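PDB 1YZY: 3-oxo-tetronate kinase from Haemophilus influenzae, which catalyses the ATP-dependent phosphorylation of 3-oxo-tetronate to 3-oxo-tetronate 4-phosphate, acting on both 3-dehydro-L-erythronate and 3-dehydro-D-erythronate. Local coordinates for residues Q76-Y81 and S221-Y226; V167-V172 and N201-V206; L207-A212 and A228-G233. All coordinates share one frame; numbering follows the deposited sequence.

Interaction 1 of 3, residues Q76-Y81 and S221-Y226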
loop_
_atom_site.group_PDB
_atom_site.type_symbol
_atom_site.label_atom_id
_atom_site.label_comp_id
_atom_site.label_asym_id
_atom_site.label_seq_id
_atom_site.Cartn_x
_atom_site.Cartn_y
_atom_site.Cartn_z
ATOM N N GLN A 76 -10.757 -9.899 -13.557
ATOM C CA GLN A 76 -9.434 -9.649 -14.110
ATOM C C GLN A 76 -8.450 -9.611 -12.956
ATOM O O GLN A 76 -8.712 -8.971 -11.946
ATOM C CB GLN A 76 -9.403 -8.333 -14.893
ATOM C CG GLN A 76 -8.036 -8.047 -15.507
ATOM C CD GLN A 76 -8.046 -6.903 -16.501
ATOM O OE1 GLN A 76 -8.782 -5.926 -16.349
ATOM N NE2 GLN A 76 -7.203 -7.010 -17.518
ATOM N N PHE A 77 -7.301 -10.260 -13.116
ATOM C CA PHE A 77 -6.326 -10.318 -12.039
ATOM C C PHE A 77 -5.005 -9.642 -12.314
ATOM O O PHE A 77 -4.521 -9.634 -13.447
ATOM C CB PHE A 77 -6.142 -11.768 -11.610
ATOM C CG PHE A 77 -7.441 -12.448 -11.307
ATOM C CD1 PHE A 77 -7.980 -12.403 -10.021
ATOM C CD2 PHE A 77 -8.188 -13.024 -12.332
ATOM C CE1 PHE A 77 -9.247 -12.911 -9.766
ATOM C CE2 PHE A 77 -9.457 -13.533 -12.089
ATOM C CZ PHE A 77 -9.989 -13.474 -10.801
ATOM N N TYR A 78 -4.412 -9.104 -11.255
ATOM C CA TYR A 78 -3.162 -8.379 -11.343
ATOM C C TYR A 78 -2.217 -8.801 -10.226
ATOM O O TYR A 78 -2.496 -8.557 -9.054
ATOM C CB TYR A 78 -3.466 -6.886 -11.216
ATOM C CG TYR A 78 -2.328 -5.955 -11.567
ATOM C CD1 TYR A 78 -2.381 -5.174 -12.724
ATOM C CD2 TYR A 78 -1.208 -5.837 -10.749
ATOM C CE1 TYR A 78 -1.348 -4.304 -13.065
ATOM C CE2 TYR A 78 -0.161 -4.962 -11.081
ATOM C CZ TYR A 78 -0.242 -4.202 -12.242
ATOM O OH TYR A 78 0.772 -3.340 -12.591
ATOM N N PHE A 79 -1.109 -9.436 -10.592
ATOM C CA PHE A 79 -0.093 -9.860 -9.636
ATOM C C PHE A 79 0.890 -8.701 -9.509
ATOM O O PHE A 79 1.689 -8.457 -10.403
ATOM C CB PHE A 79 0.615 -11.128 -10.142
ATOM C CG PHE A 79 1.770 -11.576 -9.282
ATOM C CD1 PHE A 79 1.835 -11.238 -7.931
ATOM C CD2 PHE A 79 2.810 -12.311 -9.838
ATOM C CE1 PHE A 79 2.919 -11.617 -7.153
ATOM C CE2 PHE A 79 3.899 -12.696 -9.071
ATOM C CZ PHE A 79 3.957 -12.348 -7.723
ATOM N N LYS A 80 0.829 -8.001 -8.386
ATOM C CA LYS A 80 1.676 -6.849 -8.119
ATOM C C LYS A 80 2.920 -7.133 -7.289
ATOM O O LYS A 80 2.831 -7.603 -6.158
ATOM C CB LYS A 80 0.830 -5.757 -7.450
ATOM C CG LYS A 80 1.591 -4.736 -6.618
ATOM C CD LYS A 80 2.054 -3.575 -7.438
ATOM C CE LYS A 80 2.737 -2.540 -6.579
ATOM N NZ LYS A 80 4.052 -2.982 -6.046
ATOM N N TYR A 81 4.078 -6.787 -7.842
ATOM C CA TYR A 81 5.357 -6.966 -7.171
ATOM C C TYR A 81 6.144 -5.650 -7.153
ATOM O O TYR A 81 5.627 -4.609 -7.550
ATOM C CB TYR A 81 6.158 -8.112 -7.803
ATOM C CG TYR A 81 6.129 -8.148 -9.314
ATOM C CD1 TYR A 81 6.809 -7.193 -10.069
ATOM C CD2 TYR A 81 5.432 -9.144 -9.989
ATOM C CE1 TYR A 81 6.795 -7.231 -11.459
ATOM C CE2 TYR A 81 5.410 -9.193 -11.377
ATOM C CZ TYR A 81 6.098 -8.231 -12.108
ATOM O OH TYR A 81 6.108 -8.286 -13.486
ATOM N N SER A 221 3.332 -0.670 -9.866
ATOM C CA SER A 221 2.138 0.170 -9.789
ATOM C C SER A 221 1.863 0.908 -11.100
ATOM O O SER A 221 0.728 1.298 -11.370
ATOM C CB SER A 221 2.275 1.182 -8.662
ATOM O OG SER A 221 2.404 0.540 -7.410
ATOM N N GLY A 222 2.921 1.141 -11.879
ATOM C CA GLY A 222 2.794 1.841 -13.145
ATOM C C GLY A 222 1.692 1.369 -14.073
ATOM O O GLY A 222 0.873 2.172 -14.517
ATOM N N LEU A 223 1.679 0.085 -14.410
ATOM C CA LEU A 223 0.652 -0.435 -15.308
ATOM C C LEU A 223 -0.730 -0.389 -14.692
ATOM O O LEU A 223 -1.710 -0.061 -15.373
ATOM C CB LEU A 223 0.964 -1.874 -15.730
ATOM C CG LEU A 223 -0.116 -2.565 -16.565
ATOM C CD1 LEU A 223 -0.309 -1.830 -17.889
ATOM C CD2 LEU A 223 0.260 -4.010 -16.810
ATOM N N GLY A 224 -0.811 -0.791 -13.426
ATOM C CA GLY A 224 -2.080 -0.810 -12.721
ATOM C C GLY A 224 -2.755 0.538 -12.743
ATOM O O GLY A 224 -3.979 0.608 -12.844
ATOM N N ALA A 225 -1.953 1.595 -12.598
ATOM C CA ALA A 225 -2.430 2.981 -12.615
ATOM C C ALA A 225 -3.084 3.330 -13.949
ATOM O O ALA A 225 -4.162 3.934 -13.992
ATOM C CB ALA A 225 -1.280 3.919 -12.353
ATOM N N TYR A 226 -2.413 2.975 -15.042
ATOM C CA TYR A 226 -2.938 3.256 -16.366
ATOM C C TYR A 226 -4.121 2.393 -16.729
ATOM O O TYR A 226 -4.934 2.777 -17.575
ATOM C CB TYR A 226 -1.829 3.211 -17.415
ATOM C CG TYR A 226 -1.056 4.506 -17.416
ATOM C CD1 TYR A 226 0.104 4.648 -16.665
ATOM C CD2 TYR A 226 -1.550 5.625 -18.077
ATOM C CE1 TYR A 226 0.752 5.879 -16.565
ATOM C CE2 TYR A 226 -0.915 6.858 -17.978
ATOM C CZ TYR A 226 0.232 6.980 -17.222
ATOM O OH TYR A 226 0.854 8.208 -17.120
#

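Interaction 2 of 3, residues V167-V172 and N201-V206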
loop_
_atom_site.group_PDB
_atom_site.type_symbol
_atom_site.label_atom_id
_atom_site.label_comp_id
_atom_site.label_asym_id
_atom_site.label_seq_id
_atom_site.Cartn_x
_atom_site.Cartn_y
_atom_site.Cartn_z
ATOM N N VAL A 167 8.743 -7.057 -26.060
ATOM C CA VAL A 167 8.004 -6.112 -26.891
ATOM C C VAL A 167 8.833 -4.856 -26.850
ATOM O O VAL A 167 8.603 -4.077 -25.924
ATOM C CB VAL A 167 6.546 -5.818 -26.466
ATOM C CG1 VAL A 167 5.870 -4.892 -27.504
ATOM C CG2 VAL A 167 5.752 -7.135 -26.323
ATOM N N ALA A 168 9.787 -4.640 -27.755
ATOM C CA ALA A 168 10.619 -3.462 -27.664
ATOM C C ALA A 168 9.956 -2.103 -27.843
ATOM O O ALA A 168 8.859 -1.991 -28.396
ATOM C CB ALA A 168 11.755 -3.637 -28.661
ATOM N N TYR A 169 10.640 -1.083 -27.335
ATOM C CA TYR A 169 10.213 0.308 -27.402
ATOM C C TYR A 169 9.692 0.674 -28.791
ATOM O O TYR A 169 8.577 1.185 -28.939
ATOM C CB TYR A 169 11.410 1.200 -27.041
ATOM C CG TYR A 169 11.236 2.673 -27.351
ATOM C CD1 TYR A 169 10.494 3.505 -26.505
ATOM C CD2 TYR A 169 11.814 3.238 -28.492
ATOM C CE1 TYR A 169 10.334 4.861 -26.787
ATOM C CE2 TYR A 169 11.659 4.593 -28.782
ATOM C CZ TYR A 169 10.920 5.398 -27.925
ATOM O OH TYR A 169 10.783 6.738 -28.194
ATOM N N ALA A 170 10.526 0.416 -29.798
ATOM C CA ALA A 170 10.203 0.710 -31.186
ATOM C C ALA A 170 8.816 0.231 -31.593
ATOM O O ALA A 170 8.175 0.838 -32.456
ATOM C CB ALA A 170 11.259 0.113 -32.094
ATOM N N ASP A 171 8.373 -0.876 -31.004
ATOM C CA ASP A 171 7.053 -1.425 -31.299
ATOM C C ASP A 171 5.952 -0.869 -30.413
ATOM O O ASP A 171 4.794 -0.821 -30.818
ATOM C CB ASP A 171 7.057 -2.944 -31.165
ATOM C CG ASP A 171 7.844 -3.619 -32.258
ATOM O OD1 ASP A 171 7.331 -3.689 -33.392
ATOM O OD2 ASP A 171 8.967 -4.090 -31.983
ATOM N N VAL A 172 6.284 -0.530 -29.173
ATOM C CA VAL A 172 5.267 0.003 -28.275
ATOM C C VAL A 172 4.816 1.372 -28.794
ATOM O O VAL A 172 3.619 1.676 -28.814
ATOM C CB VAL A 172 5.775 0.127 -26.795
ATOM C CG1 VAL A 172 4.614 0.448 -25.871
ATOM C CG2 VAL A 172 6.434 -1.155 -26.343
ATOM N N ASN A 201 6.071 7.450 -19.824
ATOM C CA ASN A 201 4.760 7.019 -19.333
ATOM C C ASN A 201 3.699 6.674 -20.359
ATOM O O ASN A 201 2.792 5.891 -20.062
ATOM C CB ASN A 201 4.209 8.061 -18.351
ATOM C CG ASN A 201 4.496 7.803 -16.876
ATOM O OD1 ASN A 201 5.648 7.700 -16.472
ATOM N ND2 ASN A 201 3.445 7.685 -16.072
ATOM N N SER A 202 3.760 7.274 -21.541
ATOM C CA SER A 202 2.759 6.954 -22.553
ATOM C C SER A 202 2.840 5.489 -22.978
ATOM O O SER A 202 1.859 4.932 -23.485
ATOM C CB SER A 202 2.864 7.879 -23.770
ATOM O OG SER A 202 4.066 7.684 -24.498
ATOM N N GLN A 203 4.000 4.864 -22.769
ATOM C CA GLN A 203 4.172 3.453 -23.113
ATOM C C GLN A 203 3.301 2.550 -22.227
ATOM O O GLN A 203 2.935 1.448 -22.635
ATOM C CB GLN A 203 5.638 3.026 -22.995
ATOM C CG GLN A 203 6.471 3.222 -24.248
ATOM C CD GLN A 203 7.182 4.557 -24.280
ATOM O OE1 GLN A 203 6.730 5.499 -24.928
ATOM N NE2 GLN A 203 8.330 4.632 -23.620
ATOM N N LEU A 204 3.030 2.990 -20.995
ATOM C CA LEU A 204 2.194 2.227 -20.055
ATOM C C LEU A 204 0.736 2.408 -20.425
ATOM O O LEU A 204 -0.101 1.524 -20.198
ATOM C CB LEU A 204 2.441 2.675 -18.606
ATOM C CG LEU A 204 3.845 2.386 -18.074
ATOM C CD1 LEU A 204 4.062 3.114 -16.769
ATOM C CD2 LEU A 204 4.058 0.866 -17.924
ATOM N N GLU A 205 0.449 3.574 -20.994
ATOM C CA GLU A 205 -0.884 3.929 -21.454
ATOM C C GLU A 205 -1.249 3.038 -22.658
ATOM O O GLU A 205 -2.403 2.620 -22.819
ATOM C CB GLU A 205 -0.875 5.409 -21.834
ATOM C CG GLU A 205 -2.222 6.035 -22.148
ATOM C CD GLU A 205 -2.142 7.557 -22.224
ATOM O OE1 GLU A 205 -3.209 8.208 -22.234
ATOM O OE2 GLU A 205 -1.017 8.108 -22.259
ATOM N N VAL A 206 -0.261 2.777 -23.511
ATOM C CA VAL A 206 -0.434 1.919 -24.685
ATOM C C VAL A 206 -0.641 0.475 -24.226
ATOM O O VAL A 206 -1.554 -0.207 -24.691
ATOM C CB VAL A 206 0.819 1.986 -25.611
ATOM C CG1 VAL A 206 0.757 0.902 -26.687
ATOM C CG2 VAL A 206 0.921 3.363 -26.263
#

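Interaction 3 of 3, residues L207-A212 and A228-G233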
loop_
_atom_site.group_PDB
_atom_site.type_symbol
_atom_site.label_atom_id
_atom_site.label_comp_id
_atom_site.label_asym_id
_atom_site.label_seq_id
_atom_site.Cartn_x
_atom_site.Cartn_y
_atom_site.Cartn_z
ATOM N N LEU A 207 0.249 0.004 -23.350
ATOM C CA LEU A 207 0.176 -1.352 -22.804
ATOM C C LEU A 207 -1.162 -1.572 -22.106
ATOM O O LEU A 207 -1.816 -2.587 -22.321
ATOM C CB LEU A 207 1.329 -1.612 -21.823
ATOM C CG LEU A 207 1.418 -3.042 -21.265
ATOM C CD1 LEU A 207 1.434 -4.049 -22.405
ATOM C CD2 LEU A 207 2.660 -3.204 -20.412
ATOM N N ALA A 208 -1.561 -0.608 -21.281
ATOM C CA ALA A 208 -2.831 -0.672 -20.557
ATOM C C ALA A 208 -3.979 -1.004 -21.499
ATOM O O ALA A 208 -4.864 -1.802 -21.172
ATOM C CB ALA A 208 -3.101 0.651 -19.861
ATOM N N GLU A 209 -3.966 -0.363 -22.662
ATOM C CA GLU A 209 -4.982 -0.567 -23.684
ATOM C C GLU A 209 -4.820 -1.940 -24.334
ATOM O O GLU A 209 -5.806 -2.613 -24.643
ATOM C CB GLU A 209 -4.866 0.537 -24.737
ATOM C CG GLU A 209 -6.194 1.159 -25.136
ATOM C CD GLU A 209 -6.719 0.627 -26.450
ATOM O OE1 GLU A 209 -6.187 1.036 -27.508
ATOM O OE2 GLU A 209 -7.665 -0.190 -26.425
ATOM N N ALA A 210 -3.570 -2.343 -24.546
ATOM C CA ALA A 210 -3.266 -3.633 -25.161
ATOM C C ALA A 210 -3.697 -4.831 -24.287
ATOM O O ALA A 210 -4.211 -5.830 -24.799
ATOM C CB ALA A 210 -1.769 -3.707 -25.492
ATOM N N VAL A 211 -3.480 -4.723 -22.977
ATOM C CA VAL A 211 -3.838 -5.784 -22.038
ATOM C C VAL A 211 -5.259 -5.669 -21.471
ATOM O O VAL A 211 -5.573 -6.265 -20.442
ATOM C CB VAL A 211 -2.838 -5.846 -20.854
ATOM C CG1 VAL A 211 -1.442 -6.178 -21.352
ATOM C CG2 VAL A 211 -2.834 -4.538 -20.096
ATOM N N ALA A 212 -6.128 -4.953 -22.169
ATOM C CA ALA A 212 -7.506 -4.751 -21.729
ATOM C C ALA A 212 -8.356 -6.014 -21.581
ATOM O O ALA A 212 -9.397 -5.988 -20.924
ATOM C CB ALA A 212 -8.197 -3.785 -22.662
ATOM N N ALA A 228 -6.361 1.549 -14.475
ATOM C CA ALA A 228 -7.427 2.203 -13.727
ATOM C C ALA A 228 -7.898 3.425 -14.528
ATOM O O ALA A 228 -9.093 3.634 -14.708
ATOM C CB ALA A 228 -6.908 2.641 -12.365
ATOM N N ALA A 229 -6.944 4.216 -15.018
ATOM C CA ALA A 229 -7.262 5.405 -15.809
ATOM C C ALA A 229 -8.052 5.050 -17.063
ATOM O O ALA A 229 -8.911 5.818 -17.490
ATOM C CB ALA A 229 -5.987 6.176 -16.180
ATOM N N ARG A 230 -7.743 3.916 -17.688
ATOM C CA ARG A 230 -8.480 3.525 -18.891
ATOM C C ARG A 230 -9.896 3.096 -18.513
ATOM O O ARG A 230 -10.869 3.531 -19.130
ATOM C CB ARG A 230 -7.775 2.385 -19.642
ATOM C CG ARG A 230 -8.308 2.182 -21.067
ATOM C CD ARG A 230 -7.799 0.901 -21.723
ATOM N NE ARG A 230 -8.416 -0.282 -21.137
ATOM C CZ ARG A 230 -9.522 -0.861 -21.594
ATOM N NH1 ARG A 230 -10.148 -0.384 -22.662
ATOM N NH2 ARG A 230 -10.029 -1.901 -20.950
ATOM N N LEU A 231 -9.994 2.224 -17.510
ATOM C CA LEU A 231 -11.270 1.706 -17.020
ATOM C C LEU A 231 -12.206 2.792 -16.509
ATOM O O LEU A 231 -13.428 2.657 -16.613
ATOM C CB LEU A 231 -11.040 0.674 -15.909
ATOM C CG LEU A 231 -10.397 -0.648 -16.325
ATOM C CD1 LEU A 231 -10.012 -1.467 -15.108
ATOM C CD2 LEU A 231 -11.362 -1.417 -17.206
ATOM N N SER A 232 -11.638 3.841 -15.926
ATOM C CA SER A 232 -12.433 4.942 -15.393
ATOM C C SER A 232 -12.734 6.021 -16.426
ATOM O O SER A 232 -13.687 6.788 -16.261
ATOM C CB SER A 232 -11.730 5.571 -14.191
ATOM O OG SER A 232 -10.613 6.346 -14.586
ATOM N N GLY A 233 -11.958 6.044 -17.512
ATOM C CA GLY A 233 -12.141 7.047 -18.548
ATOM C C GLY A 233 -11.450 8.358 -18.193
ATOM O O GLY A 233 -11.976 9.441 -18.471
HETATM O O HOH W 1 -6.878 -2.008 -19.088
#

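Interaction 1 of 3, residues Q76-Y81 and S221-Y226
Tyr78 reaches from strand 77-80 to the first turn of helix 221-232, where its ring lies against Gly224 and Leu223. CB already heads for the helix, and CG stands opposite the backbone N (chi1 -168°), which carries the ring outward to the helix. Beyond CB and CG, one ring edge lies in plane with CA of Lys80, two residues on in the same strand. On the other side CE1 is the first atom to meet the helix: it lies 3.6 Å from Gly224 CA, and CE1 also approaches Leu223 CD2 at 4.1 Å. The helix backbone meets the ring obliquely. At the tip, OH receives a weak hydrogen bond from Gly224 N (3.1 Å, with an N-H...O angle of only 127°) and touches Leu223 CB at 3.5 Å; its stronger partner is the carbonyl O of Gly220, the residue before Ser221. The hydroxyl is thus held at the strand-to-helix turn, inside a fully buried contact. This is alpha/beta layer packing in the sugar-binding N-terminal domain: strand 216-219 runs parallel beside strand 77-80 at the sheet edge, and the helix that follows it turns back over the sheet face, the two short axes 9.5 Å apart and nearly antiparallel at 152°. Gly224 has no side chain, so the ring can come right up to the helix backbone. Farther along the strand, Lys80 bends at chi2 and chi4, bringing CE to 3.2 Å from Ser221 OG, while NZ turns back to donate to its neighbour's carbonyl, Tyr81 O, at 2.7 Å from above the carbonyl plane. Ser221 OG is itself hydrogen-bonded to Asp14 of helix 9-20, whose Ile15 touches Tyr78, Lys80 and Ser221.

Interaction 2 of 3, residues V167-V172 and N201-V206
Tyr169, in the first turn of the short helix 169-172, presents the edge of its ring to the amide end of Gln203. Just before it, Ala168 occupies the N-cap position, and its carbonyl O takes up both Asp171 N and Val172 N, closing the first turn. The ring of Tyr169 and the amide of Gln203 stand almost perpendicular, their planes 86° apart, with Tyr169 CE1 4.0 Å from Gln203 CD. Val172 does most of the remaining work. With CG1 opposite the backbone N (chi1 -170°), this branch projects between two side chains one helical turn apart: Val172 CG1 lies 3.7 Å from Gln203 CG, the two side chains crossing at about a right angle, and 4.0 Å from Val206 CG1. The same methyl of Val206 also rests near the end of the short helix, with CG1 3.6 Å from Val172 O. These are van der Waals contacts, apolar but for the amide and the carbonyl. On its flanks, Val172 also leans on Val196 of strand 193-196, Gln203 touches Ala198 in the loop beyond that strand, and Val206 packs against Val179 of helix 176-188, so helix 202-210 is fitted against both the short helix and its successor.

Interaction 3 of 3, residues L207-A212 and A228-G233
Arg230 bridges the groove between the C-terminal ends of helices 202-210 and 221-232, laying its side chain across Glu209 and Ala212 in a solvent-facing helix-helix seam. Both helices finish here: the first leaves helical geometry at Val211, and the second is closed by a Schellman motif whose C-prime residue is Gly233, with positive phi. The arginine starts with CG opposite its backbone N (chi1 -166°), runs extended to CD, and then bends at chi3 (72°) so that the guanidinium turns along the end of the first helix. At the bend, CD packs on the exposed Glu209, 3.7 Å from Glu209 CA and 3.8 Å from Glu209 CG, the two side chains crossing at about a right angle. Farther out, the Ala212 methyl sits over one face of the guanidinium, offset toward its rim, with Ala212 CB 3.4 Å from Arg230 CZ and nearest to Arg230 NH2, at 3.1 Å; the packing is tight here. The NE atom does not reach the helix backbone directly. One water joins them, accepting from Arg230 NE at 3.1 Å and donating to Ala208 O at 2.9 Å. The carboxylate of Glu209 stays at the distance of a loose charge pairing, OE2 being 4.5 Å from Arg230 NH1 and well out of the guanidinium plane, so no N-H is aimed at it. Ala208 meanwhile points its methyl toward the second helix and touches Tyr226 there. What joins the helix ends is therefore aliphatic contact and one bridging water, not a salt bridge; the nearby carboxylate, together with the carbonyl-rich end of helix 202-210, would probably make the surroundings electrostatically agreeable to the positive charge without fixing its position.

Interactions 1 and 3 share helix 221-232, interaction 1 using its buried start and interaction 3 its more exposed end, while interactions 2 and 3 take successive parts of helix 202-210. The two helices also meet directly, Tyr226 packing on Leu204 and Leu223 on Leu207; Tyr226 is also probably hydrogen-bonded to Asn201. Interaction 1 is the core contact, strand against helix, with a tyrosine hydroxyl gripped at the turn. Interaction 2, partly buried and the farthest of the three from the centre of the chain, joins short helix to helix by valine methyls and a glutamine set against a ring edge. Interaction 3 lies nearest solvent, where a long charged side chain and a bridging water do the joining.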